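Local coordinates for protein putative aminooxidase (Propionibacterium acnes, PDB 2BA9) that probably isomerises polyunsaturated fatty acids, producing conjugated linoleic acid from linoleic acid, with a bound flavin-adenine dinucleotide, at residues G53-M58 against M208-N213; A21-E26 against M74-D79; D82-R87 against H315-D320; Y369-V374 against M403-F408. All coordinates share one frame; numbering follows the deposited sequence.

Interaction 1. Residues G53-M58 against M208-N213; sequences GRRYEM and MFEHLN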
# COMPACT_ATOMS: atom_id res chain seq x y z
N GLY A 53 -9.70 -12.85 -21.75
CA GLY A 53 -8.36 -13.28 -22.16
C GLY A 53 -7.19 -12.48 -21.62
O GLY A 53 -6.04 -12.77 -21.95
N ARG A 54 -7.46 -11.47 -20.80
CA ARG A 54 -6.40 -10.61 -20.25
C ARG A 54 -6.75 -10.28 -18.81
O ARG A 54 -7.89 -10.40 -18.39
CB ARG A 54 -6.24 -9.32 -21.08
CG ARG A 54 -5.86 -9.55 -22.54
CD ARG A 54 -5.29 -8.33 -23.24
NE ARG A 54 -6.33 -7.53 -23.88
CZ ARG A 54 -6.12 -6.54 -24.76
NH1 ARG A 54 -4.89 -6.23 -25.16
NH2 ARG A 54 -7.16 -5.88 -25.26
N ARG A 55 -5.74 -9.87 -18.06
CA ARG A 55 -5.92 -9.58 -16.65
C ARG A 55 -6.04 -8.09 -16.40
O ARG A 55 -5.30 -7.29 -16.97
CB ARG A 55 -4.79 -10.18 -15.82
CG ARG A 55 -4.65 -11.70 -15.99
CD ARG A 55 -3.43 -12.25 -15.31
NE ARG A 55 -3.59 -12.35 -13.86
CZ ARG A 55 -2.74 -12.99 -13.04
NH1 ARG A 55 -1.66 -13.59 -13.51
NH2 ARG A 55 -2.99 -13.03 -11.74
N TYR A 56 -6.96 -7.74 -15.52
CA TYR A 56 -7.07 -6.36 -15.07
C TYR A 56 -6.65 -6.30 -13.60
O TYR A 56 -6.47 -7.33 -12.96
CB TYR A 56 -8.48 -5.82 -15.28
CG TYR A 56 -9.57 -6.56 -14.54
CD1 TYR A 56 -10.05 -6.09 -13.33
CD2 TYR A 56 -10.14 -7.72 -15.06
CE1 TYR A 56 -11.07 -6.75 -12.65
CE2 TYR A 56 -11.15 -8.38 -14.39
CZ TYR A 56 -11.61 -7.89 -13.18
OH TYR A 56 -12.61 -8.56 -12.52
N GLU A 57 -6.49 -5.08 -13.09
CA GLU A 57 -5.99 -4.88 -11.75
C GLU A 57 -7.14 -4.39 -10.87
O GLU A 57 -7.77 -3.35 -11.13
CB GLU A 57 -4.84 -3.86 -11.74
CG GLU A 57 -3.61 -4.20 -12.60
CD GLU A 57 -2.65 -5.22 -11.96
OE1 GLU A 57 -3.12 -6.10 -11.19
OE2 GLU A 57 -1.42 -5.13 -12.23
N MET A 58 -7.42 -5.17 -9.84
CA MET A 58 -8.29 -4.74 -8.76
C MET A 58 -7.47 -4.08 -7.64
O MET A 58 -8.03 -3.43 -6.76
CB MET A 58 -9.10 -5.93 -8.23
CG MET A 58 -10.29 -6.29 -9.12
SD MET A 58 -11.52 -4.95 -9.36
CE MET A 58 -11.93 -4.61 -7.64
N MET A 208 3.64 -11.98 -10.41
CA MET A 208 4.99 -12.20 -9.90
C MET A 208 5.03 -12.73 -8.47
O MET A 208 5.99 -13.39 -8.07
CB MET A 208 5.85 -10.92 -10.03
CG MET A 208 5.34 -9.70 -9.27
SD MET A 208 6.03 -8.17 -9.97
CE MET A 208 5.20 -6.91 -8.97
N PHE A 209 4.00 -12.45 -7.69
CA PHE A 209 3.87 -13.00 -6.35
C PHE A 209 3.28 -14.41 -6.39
O PHE A 209 3.60 -15.25 -5.55
CB PHE A 209 3.06 -12.06 -5.48
CG PHE A 209 3.76 -10.76 -5.22
CD1 PHE A 209 4.86 -10.71 -4.35
CD2 PHE A 209 3.35 -9.60 -5.86
CE1 PHE A 209 5.53 -9.51 -4.11
CE2 PHE A 209 4.01 -8.40 -5.62
CZ PHE A 209 5.10 -8.35 -4.74
N GLU A 210 2.44 -14.69 -7.38
CA GLU A 210 2.04 -16.07 -7.65
C GLU A 210 3.29 -16.89 -7.98
O GLU A 210 3.52 -17.95 -7.41
CB GLU A 210 0.99 -16.14 -8.76
CG GLU A 210 -0.34 -15.58 -8.33
CD GLU A 210 -1.36 -15.48 -9.45
OE1 GLU A 210 -1.01 -15.18 -10.62
OE2 GLU A 210 -2.54 -15.66 -9.14
N HIS A 211 4.14 -16.36 -8.86
CA HIS A 211 5.36 -17.07 -9.24
C HIS A 211 6.40 -17.14 -8.12
O HIS A 211 7.07 -18.15 -7.96
CB HIS A 211 5.97 -16.42 -10.47
CG HIS A 211 5.04 -16.33 -11.63
ND1 HIS A 211 5.18 -15.38 -12.62
CD2 HIS A 211 3.94 -17.05 -11.95
CE1 HIS A 211 4.22 -15.54 -13.51
NE2 HIS A 211 3.45 -16.54 -13.12
N LEU A 212 6.53 -16.08 -7.33
CA LEU A 212 7.40 -16.11 -6.17
C LEU A 212 7.03 -17.27 -5.23
O LEU A 212 7.91 -18.00 -4.75
CB LEU A 212 7.35 -14.79 -5.39
CG LEU A 212 8.16 -14.73 -4.08
CD1 LEU A 212 9.67 -15.03 -4.30
CD2 LEU A 212 7.96 -13.38 -3.41
N ASN A 213 5.74 -17.39 -4.96
CA ASN A 213 5.18 -18.47 -4.16
C ASN A 213 5.62 -19.82 -4.70
O ASN A 213 6.13 -20.65 -3.96
CB ASN A 213 3.64 -18.37 -4.17
CG ASN A 213 2.97 -19.33 -3.19
OD1 ASN A 213 3.30 -19.35 -2.01
ND2 ASN A 213 1.98 -20.11 -3.67
O HOH W 1 0.59 -16.03 -12.48
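A surface salt bridge joins the short strand 54-55, half of a two-stranded antiparallel hairpin with 50-51, to helix 204-215 in this flavin-containing amine oxidoreductase fold. R55 and E210 carry it alone, reaching for each other from opposite directions; the nearest CA atoms of the two segments, those of R55 and M208, stay 13.1 Å apart, so the bridge spans a wide gap rather than packing two backbones together. R55 NH2 donates to E210 OE1 over 3.1 Å with an N-H...O angle of 153°, and NH1 adds a weak second bond to the same oxygen at 3.4 Å. OE1 lies at the edge of the guanidinium, near its plane, yet the arginine arrives from above the carboxylate plane, the two planes being turned by 38°. The bend in the arginine chain at chi3 (76°) turns the guanidinium after an otherwise extended run. R55 NE also bonds S48 O, which limits how the guanidinium can turn. On the helix side, H211 ND1 bonds D79 OD1, linking the same turn to the loop just after helix 68-77. A water closes the edge of the bridge, donating to E210 OE1 at 2.6 Å and weakly accepting from R55 NH1.

Interaction 2. Residues A21-E26 against M74-D79; sequences AGMYLE and MDRTGD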
# COMPACT_ATOMS: atom_id res chain seq x y z
N ALA A 21 8.90 -12.45 3.18
CA ALA A 21 9.46 -12.92 4.43
C ALA A 21 9.95 -14.35 4.23
O ALA A 21 11.06 -14.71 4.64
CB ALA A 21 8.41 -12.85 5.53
N GLY A 22 9.12 -15.15 3.56
CA GLY A 22 9.49 -16.52 3.23
C GLY A 22 10.72 -16.58 2.34
O GLY A 22 11.69 -17.29 2.66
N MET A 23 10.68 -15.86 1.22
CA MET A 23 11.83 -15.76 0.29
C MET A 23 13.13 -15.46 1.00
O MET A 23 14.13 -16.12 0.77
CB MET A 23 11.59 -14.66 -0.74
CG MET A 23 12.80 -14.34 -1.63
SD MET A 23 12.49 -12.98 -2.75
CE MET A 23 14.13 -12.51 -3.29
N TYR A 24 13.13 -14.43 1.84
CA TYR A 24 14.38 -13.95 2.43
C TYR A 24 14.83 -14.76 3.63
O TYR A 24 16.04 -14.82 3.93
CB TYR A 24 14.31 -12.45 2.75
CG TYR A 24 14.40 -11.61 1.48
CD1 TYR A 24 15.60 -11.48 0.79
CD2 TYR A 24 13.28 -10.98 0.96
CE1 TYR A 24 15.67 -10.74 -0.40
CE2 TYR A 24 13.34 -10.24 -0.21
CZ TYR A 24 14.52 -10.12 -0.89
OH TYR A 24 14.53 -9.38 -2.05
N LEU A 25 13.89 -15.40 4.31
CA LEU A 25 14.25 -16.37 5.35
C LEU A 25 14.92 -17.57 4.69
O LEU A 25 16.01 -17.98 5.11
CB LEU A 25 13.02 -16.78 6.18
CG LEU A 25 12.65 -15.79 7.29
CD1 LEU A 25 11.22 -16.00 7.81
CD2 LEU A 25 13.65 -15.88 8.44
N GLU A 26 14.27 -18.11 3.66
CA GLU A 26 14.82 -19.22 2.90
C GLU A 26 16.26 -18.93 2.50
O GLU A 26 17.16 -19.72 2.77
CB GLU A 26 13.97 -19.50 1.66
CG GLU A 26 14.30 -20.81 0.97
CD GLU A 26 13.43 -21.06 -0.24
OE1 GLU A 26 12.21 -21.18 -0.07
OE2 GLU A 26 13.98 -21.16 -1.36
N MET A 74 11.69 -10.24 -8.97
CA MET A 74 11.61 -10.59 -10.40
C MET A 74 12.81 -11.44 -10.87
O MET A 74 12.66 -12.32 -11.73
CB MET A 74 11.48 -9.33 -11.29
CG MET A 74 10.17 -8.56 -11.13
SD MET A 74 9.95 -7.25 -12.36
CE MET A 74 10.89 -5.92 -11.62
N ASP A 75 14.00 -11.17 -10.33
CA ASP A 75 15.20 -11.95 -10.68
C ASP A 75 14.97 -13.42 -10.32
O ASP A 75 15.37 -14.34 -11.06
CB ASP A 75 16.45 -11.49 -9.91
CG ASP A 75 16.89 -10.08 -10.26
OD1 ASP A 75 16.49 -9.53 -11.32
OD2 ASP A 75 17.67 -9.53 -9.46
N ARG A 76 14.34 -13.62 -9.18
CA ARG A 76 14.05 -14.96 -8.67
C ARG A 76 12.97 -15.69 -9.47
O ARG A 76 13.03 -16.91 -9.67
CB ARG A 76 13.64 -14.87 -7.20
CG ARG A 76 13.69 -16.19 -6.49
CD ARG A 76 13.31 -16.07 -5.04
NE ARG A 76 12.88 -17.37 -4.55
CZ ARG A 76 13.57 -18.16 -3.74
NH1 ARG A 76 14.76 -17.81 -3.24
NH2 ARG A 76 13.03 -19.33 -3.40
N THR A 77 11.98 -14.95 -9.96
CA THR A 77 10.82 -15.56 -10.63
C THR A 77 10.93 -15.61 -12.16
O THR A 77 10.23 -16.40 -12.81
CB THR A 77 9.53 -14.81 -10.28
OG1 THR A 77 9.65 -13.45 -10.71
CG2 THR A 77 9.24 -14.85 -8.77
N GLY A 78 11.78 -14.76 -12.72
CA GLY A 78 11.91 -14.62 -14.17
C GLY A 78 10.95 -13.62 -14.78
O GLY A 78 10.89 -13.47 -15.99
N ASP A 79 10.19 -12.91 -13.95
CA ASP A 79 9.19 -11.98 -14.43
C ASP A 79 9.87 -10.71 -14.94
O ASP A 79 10.98 -10.38 -14.51
CB ASP A 79 8.19 -11.65 -13.33
CG ASP A 79 7.26 -12.83 -13.02
OD1 ASP A 79 6.36 -13.12 -13.82
OD2 ASP A 79 7.42 -13.44 -11.95
O HOH W 2 16.29 -20.00 -1.77
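R76 meets E26 through one charged bond: NH2 gives its hydrogen to OE2 over 2.9 Å, at an N-H...O angle of 163°. The oxygen sits at the edge of the guanidinium, close to its plane, but the nitrogen stands well above the carboxylate plane, so the two flat groups are turned 69° from each other instead of pairing side by side. A water at the same guanidinium edge completes a small ring, donating to E26 OE2 at 2.6 Å and accepting from R76 NH1 at 3.0 Å. Two donors thus converge on OE2.

The apolar part of the contact lies farther back along the arginine. M23 and the aliphatic part of R76 run alongside each other, pointing opposite ways, and R76 CD rests 3.9 Å from both M23 CG and M23 SD. The reach depends on extension: R76 has CG anti to its backbone nitrogen (chi1 -164°) and stays stretched as far as NE, which carries the charge toward E26 although E26 CA and R76 CA are 12.4 Å apart.

These side chains tie helix 16-28, which follows strand 9-12 of the dinucleotide-binding domain and takes the end of a probable Rossmann-type GxGxxG turn into its first residues, to the C-terminal end of helix 68-77. In the next shell, L212 of helix 204-215 packs on both M23 and R76. E26 OE1 is held by Y33 OH and E217 N, while R76 NE binds T215 OG1 and NH1 binds Q27 OE1.

Interaction 3. Residues D82-R87 against H315-D320; sequences DGPKLR and HRWADD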
# COMPACT_ATOMS: atom_id res chain seq x y z
N ASP A 82 6.64 -5.70 -18.22
CA ASP A 82 6.17 -5.84 -19.60
C ASP A 82 4.73 -5.35 -19.84
O ASP A 82 4.13 -5.70 -20.83
CB ASP A 82 6.31 -7.30 -20.06
CG ASP A 82 5.58 -8.31 -19.15
OD1 ASP A 82 4.81 -7.89 -18.26
OD2 ASP A 82 5.79 -9.54 -19.32
N GLY A 83 4.20 -4.53 -18.94
CA GLY A 83 2.82 -4.06 -19.03
C GLY A 83 2.64 -2.87 -19.97
O GLY A 83 3.61 -2.31 -20.48
N PRO A 84 1.38 -2.48 -20.21
CA PRO A 84 1.16 -1.33 -21.08
C PRO A 84 1.61 -0.03 -20.42
O PRO A 84 1.47 0.14 -19.20
CB PRO A 84 -0.35 -1.34 -21.35
CG PRO A 84 -0.95 -2.39 -20.47
CD PRO A 84 0.13 -3.05 -19.67
N LYS A 85 2.17 0.88 -21.22
CA LYS A 85 2.72 2.14 -20.74
C LYS A 85 1.59 2.95 -20.09
O LYS A 85 0.45 2.91 -20.55
CB LYS A 85 3.36 2.92 -21.90
CG LYS A 85 4.26 4.10 -21.47
CD LYS A 85 4.79 4.90 -22.67
CE LYS A 85 6.02 5.75 -22.31
NZ LYS A 85 7.32 4.99 -22.37
N LEU A 86 1.92 3.65 -19.01
CA LEU A 86 0.95 4.49 -18.32
C LEU A 86 0.99 5.92 -18.84
O LEU A 86 2.04 6.45 -19.15
CB LEU A 86 1.22 4.48 -16.82
CG LEU A 86 0.72 3.20 -16.14
CD1 LEU A 86 1.40 3.02 -14.83
CD2 LEU A 86 -0.80 3.23 -15.99
N ARG A 87 -0.18 6.53 -18.99
CA ARG A 87 -0.27 7.96 -19.26
C ARG A 87 -1.61 8.48 -18.79
O ARG A 87 -2.54 7.71 -18.59
CB ARG A 87 0.02 8.33 -20.74
CG ARG A 87 0.28 7.17 -21.75
CD ARG A 87 1.37 7.49 -22.83
NE ARG A 87 1.52 8.90 -23.21
CZ ARG A 87 2.40 9.35 -24.11
NH1 ARG A 87 3.22 8.51 -24.76
NH2 ARG A 87 2.47 10.66 -24.38
N HIS A 315 -7.12 3.54 -17.41
CA HIS A 315 -7.19 3.05 -18.79
C HIS A 315 -6.03 2.07 -19.06
O HIS A 315 -4.89 2.48 -19.19
CB HIS A 315 -7.10 4.27 -19.74
CG HIS A 315 -7.23 3.95 -21.20
ND1 HIS A 315 -6.17 4.01 -22.07
CD2 HIS A 315 -8.31 3.62 -21.96
CE1 HIS A 315 -6.57 3.71 -23.30
NE2 HIS A 315 -7.87 3.47 -23.26
N ARG A 316 -6.33 0.78 -19.17
CA ARG A 316 -5.28 -0.26 -19.17
C ARG A 316 -4.98 -0.85 -20.56
O ARG A 316 -3.82 -0.86 -21.01
CB ARG A 316 -5.65 -1.39 -18.20
CG ARG A 316 -4.67 -2.58 -18.16
CD ARG A 316 -4.85 -3.36 -16.86
NE ARG A 316 -4.13 -4.63 -16.78
CZ ARG A 316 -2.87 -4.78 -16.40
NH1 ARG A 316 -2.11 -3.73 -16.10
NH2 ARG A 316 -2.33 -5.99 -16.32
N TRP A 317 -6.03 -1.37 -21.20
CA TRP A 317 -5.90 -1.97 -22.52
C TRP A 317 -6.46 -1.01 -23.55
O TRP A 317 -7.67 -0.89 -23.70
CB TRP A 317 -6.66 -3.30 -22.57
CG TRP A 317 -6.18 -4.30 -21.54
CD1 TRP A 317 -6.89 -4.81 -20.49
CD2 TRP A 317 -4.88 -4.89 -21.47
NE1 TRP A 317 -6.12 -5.69 -19.78
CE2 TRP A 317 -4.88 -5.75 -20.35
CE3 TRP A 317 -3.72 -4.79 -22.25
CZ2 TRP A 317 -3.76 -6.51 -20.00
CZ3 TRP A 317 -2.60 -5.54 -21.89
CH2 TRP A 317 -2.64 -6.39 -20.77
N ALA A 318 -5.56 -0.32 -24.24
CA ALA A 318 -5.93 0.78 -25.13
C ALA A 318 -6.61 0.31 -26.42
O ALA A 318 -7.38 1.05 -27.04
CB ALA A 318 -4.68 1.62 -25.48
N ASP A 319 -6.35 -0.94 -26.80
CA ASP A 319 -6.82 -1.47 -28.06
C ASP A 319 -8.21 -2.09 -28.04
O ASP A 319 -8.69 -2.55 -29.07
CB ASP A 319 -5.82 -2.50 -28.58
CG ASP A 319 -5.67 -3.66 -27.65
OD1 ASP A 319 -5.52 -3.41 -26.44
OD2 ASP A 319 -5.70 -4.82 -28.11
N ASP A 320 -8.88 -2.10 -26.89
CA ASP A 320 -10.19 -2.76 -26.82
C ASP A 320 -11.17 -1.95 -25.98
O ASP A 320 -11.05 -1.93 -24.76
CB ASP A 320 -10.03 -4.19 -26.26
CG ASP A 320 -11.35 -4.92 -26.09
OD1 ASP A 320 -12.42 -4.31 -26.28
OD2 ASP A 320 -11.30 -6.13 -25.75
O HOH W 3 -2.00 2.08 -19.25
O HOH W 4 -2.77 4.74 -18.47
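P84 presses its ring against the backbone and indole just ahead of and at the first residue of the W317-D320 turn, and this is the tight half of the contact. P84 CG lies 3.3 Å from R316 O and 3.8 Å from W317 CZ3, with CB also close to the same carbonyl oxygen. The proline meets the indole at a slant, touching the six-membered part of the ring rather than its NE1 side. W317 points its CB away from the other loop, but CG lies beside its own backbone nitrogen (chi1 -58°) and the indole swings back until CZ3 reaches the proline. R316 CG lies over the same side of the indole as the proline, 3.7 Å above the plane and near the rim, and R54 makes its cation-pi contact from the opposite face. The R316 guanidinium passes near P84 CD, its NH1 4.3 Å away, while its own bonds go elsewhere: NH1 to Y314 OH, NE to R55 O and NH2 to W201 O.

Toward K85 and R87 the segments draw apart and water takes over. One water lies 2.9 Å from both K85 O and H315 O, and a second accepts from R87 N at 3.2 Å and also lies near H315 O. Direct polar bonds between the segments are absent, and the side chains of K85 and R87 lead off into exposed positions.

The arrangement is loop against loop: the segment entering strand 88-91 meets the connection between strands 310-315 and 325-330, which makes a type I beta turn at the edge of the mixed sheet of the flavin amine-oxidase fold.

Interaction 4. Residues Y369-V374 against M403-F408; sequences YYFPHV and MSFGNF. With FAD (flavin-adenine dinucleotide), chain D.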
# COMPACT_ATOMS: atom_id res chain seq x y z
N TYR A 369 -9.04 -3.14 2.83
CA TYR A 369 -8.37 -2.70 4.05
C TYR A 369 -7.04 -2.15 3.58
O TYR A 369 -6.16 -2.88 3.08
CB TYR A 369 -8.16 -3.86 5.01
CG TYR A 369 -7.36 -3.52 6.24
CD1 TYR A 369 -7.99 -3.10 7.42
CD2 TYR A 369 -5.97 -3.64 6.25
CE1 TYR A 369 -7.24 -2.81 8.57
CE2 TYR A 369 -5.23 -3.34 7.39
CZ TYR A 369 -5.87 -2.93 8.53
OH TYR A 369 -5.11 -2.64 9.64
N TYR A 370 -6.91 -0.84 3.72
CA TYR A 370 -5.89 -0.10 3.02
C TYR A 370 -5.14 0.80 3.98
O TYR A 370 -5.71 1.33 4.94
CB TYR A 370 -6.53 0.73 1.91
CG TYR A 370 -5.58 1.11 0.80
CD1 TYR A 370 -5.08 0.15 -0.06
CD2 TYR A 370 -5.18 2.43 0.62
CE1 TYR A 370 -4.20 0.49 -1.08
CE2 TYR A 370 -4.30 2.78 -0.41
CZ TYR A 370 -3.82 1.80 -1.26
OH TYR A 370 -2.97 2.11 -2.26
N PHE A 371 -3.86 0.97 3.68
CA PHE A 371 -2.97 1.89 4.37
C PHE A 371 -3.16 1.96 5.88
O PHE A 371 -3.57 3.00 6.39
CB PHE A 371 -3.07 3.29 3.75
CG PHE A 371 -2.08 4.29 4.31
CD1 PHE A 371 -0.77 3.91 4.62
CD2 PHE A 371 -2.45 5.60 4.54
CE1 PHE A 371 0.16 4.82 5.12
CE2 PHE A 371 -1.54 6.53 5.07
CZ PHE A 371 -0.23 6.13 5.36
N PRO A 372 -2.84 0.87 6.60
CA PRO A 372 -2.84 1.03 8.05
C PRO A 372 -1.76 2.01 8.46
O PRO A 372 -0.64 1.97 7.94
CB PRO A 372 -2.50 -0.38 8.57
CG PRO A 372 -1.77 -1.04 7.41
CD PRO A 372 -2.46 -0.49 6.19
N HIS A 373 -2.09 2.89 9.38
CA HIS A 373 -1.15 3.87 9.88
C HIS A 373 -1.65 4.41 11.23
O HIS A 373 -2.71 4.01 11.71
CB HIS A 373 -0.97 5.00 8.86
CG HIS A 373 -2.21 5.79 8.59
ND1 HIS A 373 -3.23 5.32 7.78
CD2 HIS A 373 -2.57 7.03 8.97
CE1 HIS A 373 -4.18 6.24 7.70
NE2 HIS A 373 -3.80 7.29 8.41
N VAL A 374 -0.87 5.30 11.82
CA VAL A 374 -1.28 5.98 13.06
C VAL A 374 -1.31 7.50 12.85
O VAL A 374 -0.79 8.02 11.85
CB VAL A 374 -0.43 5.58 14.29
CG1 VAL A 374 -0.61 4.08 14.60
CG2 VAL A 374 1.06 5.94 14.10
N MET A 403 4.11 -1.38 9.62
CA MET A 403 5.51 -1.14 10.07
C MET A 403 6.39 -0.38 9.07
O MET A 403 7.53 0.00 9.39
CB MET A 403 6.21 -2.46 10.42
CG MET A 403 5.56 -3.28 11.51
SD MET A 403 5.08 -2.36 13.00
CE MET A 403 6.68 -1.71 13.52
N SER A 404 5.86 -0.19 7.87
CA SER A 404 6.59 0.44 6.77
C SER A 404 5.65 1.43 6.07
O SER A 404 5.50 2.56 6.52
CB SER A 404 7.13 -0.63 5.80
OG SER A 404 6.10 -1.48 5.29
N PHE A 405 5.03 0.99 4.99
CA PHE A 405 4.07 1.81 4.27
C PHE A 405 3.22 0.89 3.43
O PHE A 405 3.64 -0.22 3.10
CB PHE A 405 4.81 2.83 3.40
CG PHE A 405 3.89 3.71 2.62
CD1 PHE A 405 3.23 4.76 3.24
CD2 PHE A 405 3.66 3.47 1.27
CE1 PHE A 405 2.36 5.57 2.52
CE2 PHE A 405 2.78 4.26 0.55
CZ PHE A 405 2.15 5.33 1.17
N GLY A 406 2.02 1.36 3.09
CA GLY A 406 1.09 0.60 2.27
C GLY A 406 1.46 0.50 0.80
O GLY A 406 0.61 0.77 -0.05
N ASN A 407 2.70 0.12 0.47
CA ASN A 407 3.06 -0.26 -0.91
C ASN A 407 3.90 -1.53 -0.95
O ASN A 407 4.44 -1.93 0.08
CB ASN A 407 3.59 0.93 -1.75
CG ASN A 407 5.14 1.08 -1.80
OD1 ASN A 407 5.92 0.13 -1.70
ND2 ASN A 407 5.57 2.32 -2.05
N PHE A 408 3.93 -2.19 -2.10
CA PHE A 408 4.44 -3.57 -2.14
C PHE A 408 5.97 -3.64 -2.16
O PHE A 408 6.55 -4.64 -1.72
CB PHE A 408 3.76 -4.45 -3.21
CG PHE A 408 3.92 -3.98 -4.64
CD1 PHE A 408 5.08 -4.25 -5.37
CD2 PHE A 408 2.85 -3.38 -5.30
CE1 PHE A 408 5.19 -3.86 -6.70
CE2 PHE A 408 2.97 -2.98 -6.63
CZ PHE A 408 4.15 -3.22 -7.32
PA FAD D . -1.74 -7.42 1.75
O1A FAD D . -1.38 -7.15 0.32
O2A FAD D . -3.06 -6.85 2.24
O5B FAD D . -1.84 -9.00 1.96
C5B FAD D . -2.12 -9.47 3.26
C4B FAD D . -2.41 -10.96 3.22
O4B FAD D . -2.65 -11.41 4.54
C3B FAD D . -3.64 -11.28 2.36
O3B FAD D . -3.30 -12.27 1.41
C2B FAD D . -4.66 -11.75 3.37
O2B FAD D . -5.63 -12.64 2.81
C1B FAD D . -3.77 -12.27 4.51
N9A FAD D . -4.51 -12.28 5.78
C8A FAD D . -5.19 -11.24 6.37
N7A FAD D . -5.76 -11.68 7.52
C5A FAD D . -5.45 -13.00 7.68
C6A FAD D . -5.78 -13.96 8.65
N6A FAD D . -6.21 -13.54 9.89
N1A FAD D . -5.27 -15.25 8.52
C2A FAD D . -4.50 -15.61 7.42
N3A FAD D . -4.19 -14.65 6.46
C4A FAD D . -4.67 -13.38 6.57
N1 FAD D . 1.38 -0.73 -4.09
C2 FAD D . 2.43 -0.21 -4.82
O2 FAD D . 3.59 -0.49 -4.50
N3 FAD D . 2.18 0.64 -5.88
C4 FAD D . 0.89 0.95 -6.23
O4 FAD D . 0.70 1.70 -7.20
C4X FAD D . -0.18 0.41 -5.50
N5 FAD D . -1.50 0.72 -5.81
C5X FAD D . -2.56 0.07 -5.20
C6 FAD D . -3.86 0.30 -5.63
C7 FAD D . -4.92 -0.39 -5.04
C7M FAD D . -6.31 -0.14 -5.54
C8 FAD D . -4.67 -1.29 -4.00
C8M FAD D . -5.76 -2.05 -3.33
C9 FAD D . -3.36 -1.50 -3.58
C9A FAD D . -2.29 -0.82 -4.16
N10 FAD D . -0.96 -1.00 -3.73
C10 FAD D . 0.08 -0.44 -4.44
C1' FAD D . -0.66 -1.49 -2.36
C2' FAD D . -0.15 -2.92 -2.36
O2' FAD D . -0.97 -3.78 -3.15
C3' FAD D . -0.10 -3.39 -0.91
O3' FAD D . 0.60 -2.43 -0.13
C4' FAD D . 0.54 -4.76 -0.81
O4' FAD D . -0.30 -5.77 -1.35
C5' FAD D . 0.86 -5.03 0.66
O5' FAD D . 1.17 -6.39 0.84
P FAD D . 1.00 -7.06 2.31
O1P FAD D . 1.33 -8.54 2.25
O2P FAD D . 1.88 -6.32 3.25
O3P FAD D . -0.55 -6.91 2.70
O HOH W 5 -2.17 -0.04 1.81
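Aromatic packing brings the segments together at F371 and F405, whose closest atoms, F371 CE1 and F405 CE1, are 3.5 Å apart. The rings cross obliquely, centroids 5.2 Å apart and planes at 55°. F405 has CG anti to its backbone nitrogen (chi1 180°), which carries its ring back toward the strand although its CB points away. G406 brings the backbones close, its CA 4.7 Å from that of F371.

Among the polar bonds, one stays within the strand segment: H373 ND1 donates to F371 O at 2.7 Å in the plane of the imidazole. The link between the segments runs through a water, which accepts from F371 N and donates weakly to G406 O, an oxygen also bonded by Y170 OH. Y370 OH is held by F168 O.

Contacts with the flavin come from both segments. Y370 meets the isoalloxazine with its ring edge, CE1 3.3 Å from FAD C9. G406 centres an inverse gamma turn, and N407 caps the following helix, its OD1 bonded to E410 N. FAD O2 lies over one face of the F408 ring and meets the backbone N of F408, a donor 3.0 Å away at the start of helix 408-423, an arrangement consistent with the FAD pocket of the flavin amine-oxidase family.

Interaction 4 is the buried one, its centre about 5 Å from the centre of the chain, built from aromatic rings and the flavin; the centres of interactions 1 to 3 lie farther out, at 17 to 22 Å, 1 as a surface contact and 2 and 3 partly buried. Interactions 1 and 2 both rest on an arginine-glutamate salt bridge with a water at its edge and are joined by H211 and D79. Interaction 3 is instead apolar at its tight end and watery at the other, and it meets interaction 1 through R55 O with R316 NE and the R54-D319 salt bridge. F408 of interaction 4 packs on M208 and F209, so helix 204-215 connects surface charge to the flavin surroundings.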